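Side-chain contact in DNA replication and repair protein RecF (Caldanaerobacter subterraneus subsp. tengcongensis, PDB 5Z69), which binds ATP, acts as a recombination mediator in RecFOR DNA repair, and probably binds single-stranded DNA and supports replication and the SOS response: residues 87-92 / 117-122. Numbering follows the deposited sequence.
Sequences YEKKIE and LGHFLT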
loop_
_atom_site.group_PDB
_atom_site.type_symbol
_atom_site.label_atom_id
_atom_site.label_comp_id
_atom_site.label_asym_id
_atom_site.label_seq_id
_atom_site.Cartn_x
_atom_site.Cartn_y
_atom_site.Cartn_z
ATOM N N TYR A 87 -4.005 46.008 3.294
ATOM C CA TYR A 87 -4.987 46.615 4.194
ATOM C C TYR A 87 -6.392 46.161 3.782
ATOM O O TYR A 87 -7.259 45.914 4.628
ATOM C CB TYR A 87 -4.891 48.150 4.186
ATOM C CG TYR A 87 -6.027 48.888 4.882
ATOM C CD1 TYR A 87 -6.111 48.958 6.278
ATOM C CD2 TYR A 87 -7.010 49.529 4.141
ATOM C CE1 TYR A 87 -7.162 49.645 6.894
ATOM C CE2 TYR A 87 -8.049 50.213 4.746
ATOM C CZ TYR A 87 -8.118 50.272 6.122
ATOM O OH TYR A 87 -9.167 50.961 6.710
ATOM N N GLU A 88 -6.629 46.044 2.483
ATOM C CA GLU A 88 -7.925 45.509 2.050
ATOM C C GLU A 88 -7.830 44.824 0.690
ATOM O O GLU A 88 -7.213 45.340 -0.227
ATOM C CB GLU A 88 -8.999 46.608 2.017
ATOM C CG GLU A 88 -10.412 46.054 1.744
ATOM C CD GLU A 88 -11.542 46.994 2.154
ATOM O OE1 GLU A 88 -12.358 47.355 1.284
ATOM O OE2 GLU A 88 -11.644 47.346 3.351
ATOM N N LYS A 89 -8.410 43.636 0.580
ATOM C CA LYS A 89 -8.482 42.950 -0.703
ATOM C C LYS A 89 -9.918 42.487 -0.895
ATOM O O LYS A 89 -10.506 41.837 -0.013
ATOM C CB LYS A 89 -7.502 41.769 -0.776
ATOM C CG LYS A 89 -7.729 40.813 -1.970
ATOM C CD LYS A 89 -6.691 39.671 -1.995
ATOM C CE LYS A 89 -5.355 40.179 -2.537
ATOM N NZ LYS A 89 -4.263 39.172 -2.392
ATOM N N LYS A 90 -10.495 42.877 -2.026
ATOM C CA LYS A 90 -11.865 42.489 -2.349
ATOM C C LYS A 90 -11.871 41.179 -3.116
ATOM O O LYS A 90 -11.197 41.038 -4.139
ATOM C CB LYS A 90 -12.582 43.595 -3.167
ATOM C CG LYS A 90 -14.096 43.287 -3.389
ATOM C CD LYS A 90 -14.743 44.123 -4.527
ATOM C CE LYS A 90 -14.588 45.599 -4.317
ATOM N NZ LYS A 90 -15.272 46.370 -5.407
ATOM N N ILE A 91 -12.622 40.205 -2.623
ATOM C CA ILE A 91 -12.712 38.937 -3.319
ATOM C C ILE A 91 -14.159 38.655 -3.642
ATOM O O ILE A 91 -15.002 38.535 -2.741
ATOM C CB ILE A 91 -12.135 37.764 -2.470
ATOM C CG1 ILE A 91 -10.682 38.047 -2.055
ATOM C CG2 ILE A 91 -12.269 36.405 -3.226
ATOM C CD1 ILE A 91 -10.095 36.871 -1.203
ATOM N N GLU A 92 -14.444 38.544 -4.934
ATOM C CA GLU A 92 -15.805 38.291 -5.403
ATOM C C GLU A 92 -15.959 36.982 -6.146
ATOM O O GLU A 92 -15.146 36.649 -7.015
ATOM C CB GLU A 92 -16.258 39.401 -6.336
ATOM C CG GLU A 92 -16.246 40.777 -5.732
ATOM C CD GLU A 92 -16.524 41.797 -6.798
ATOM O OE1 GLU A 92 -15.561 42.144 -7.508
ATOM O OE2 GLU A 92 -17.708 42.196 -6.976
ATOM N N LEU A 117 -6.680 30.627 -5.034
ATOM C CA LEU A 117 -5.818 30.214 -3.898
ATOM C C LEU A 117 -4.591 31.153 -3.711
ATOM O O LEU A 117 -4.100 31.671 -4.706
ATOM C CB LEU A 117 -5.309 28.786 -4.131
ATOM C CG LEU A 117 -6.198 27.687 -4.763
ATOM C CD1 LEU A 117 -5.357 26.505 -5.168
ATOM C CD2 LEU A 117 -7.282 27.205 -3.839
ATOM N N GLY A 118 -4.043 31.414 -2.525
ATOM C CA GLY A 118 -4.672 31.660 -1.257
ATOM C C GLY A 118 -4.534 33.187 -1.087
ATOM O O GLY A 118 -3.662 33.743 -0.388
ATOM N N HIS A 119 -5.398 33.896 -1.793
ATOM C CA HIS A 119 -5.593 35.320 -1.560
ATOM C C HIS A 119 -6.144 35.494 -0.155
ATOM O O HIS A 119 -5.873 36.479 0.520
ATOM C CB HIS A 119 -6.547 35.913 -2.616
ATOM C CG HIS A 119 -5.905 36.108 -3.954
ATOM N ND1 HIS A 119 -5.103 37.197 -4.243
ATOM C CD2 HIS A 119 -5.938 35.351 -5.080
ATOM C CE1 HIS A 119 -4.659 37.093 -5.486
ATOM N NE2 HIS A 119 -5.152 35.982 -6.015
ATOM N N PHE A 120 -6.951 34.526 0.255
ATOM C CA PHE A 120 -7.568 34.490 1.589
ATOM C C PHE A 120 -7.361 33.106 2.182
ATOM O O PHE A 120 -7.935 32.129 1.688
ATOM C CB PHE A 120 -9.061 34.815 1.495
ATOM C CG PHE A 120 -9.825 34.658 2.794
ATOM C CD1 PHE A 120 -9.422 35.319 3.947
ATOM C CD2 PHE A 120 -10.993 33.904 2.838
ATOM C CE1 PHE A 120 -10.140 35.202 5.134
ATOM C CE2 PHE A 120 -11.730 33.789 4.025
ATOM C CZ PHE A 120 -11.285 34.424 5.182
ATOM N N LEU A 121 -6.546 33.002 3.231
ATOM C CA LEU A 121 -6.251 31.671 3.815
ATOM C C LEU A 121 -7.135 31.337 5.002
ATOM O O LEU A 121 -7.247 32.115 5.953
ATOM C CB LEU A 121 -4.789 31.578 4.268
ATOM C CG LEU A 121 -3.763 31.839 3.168
ATOM C CD1 LEU A 121 -2.364 31.984 3.728
ATOM C CD2 LEU A 121 -3.844 30.662 2.207
ATOM N N THR A 122 -7.747 30.162 4.935
ATOM C CA THR A 122 -8.536 29.619 6.022
ATOM C C THR A 122 -8.094 28.181 6.293
ATOM O O THR A 122 -7.508 27.536 5.433
ATOM C CB THR A 122 -10.056 29.589 5.693
ATOM O OG1 THR A 122 -10.221 29.004 4.401
ATOM C CG2 THR A 122 -10.685 31.000 5.705
HETATM O O HOH W 1 -4.150 38.535 0.494
#
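A lysine–histidine hydrogen bond, K89 to H119, with a small apolar contact beside it, joins the antiparallel sheet of this RecF P-loop ATPase domain to the loop leading into its mixed sheet. Strand 86-96 belongs to the antiparallel sheet, while 117-122 runs into edge strand 122-125 of the mixed sheet, whose neighbour 318-321 also packs against F120. K89 and I91, two apart on the strand, both face the loop. The methyl CD1 of I91 sits 3.5 Å from CB of F120 and 3.9 Å from CB of H119, meeting the roots of both side chains, not their rings. The F120 ring leads away, its CG anti to the backbone N (chi1 174°); the side chain also touches V81 on strand 74-83. K89 runs extended as far as CD, which lies 3.8 Å from CB of H119; the bend at chi3 (-77°) then swings CE and NZ to the imidazole edge, where NZ donates to ND1 of H119 at 2.8 Å. A water accepts from the same NZ and donates to O of H119. A methionine in place of K89 would probably leave ND1 of H119 and the bridging water without their donor. NZ lies only 5° out of the imidazole plane.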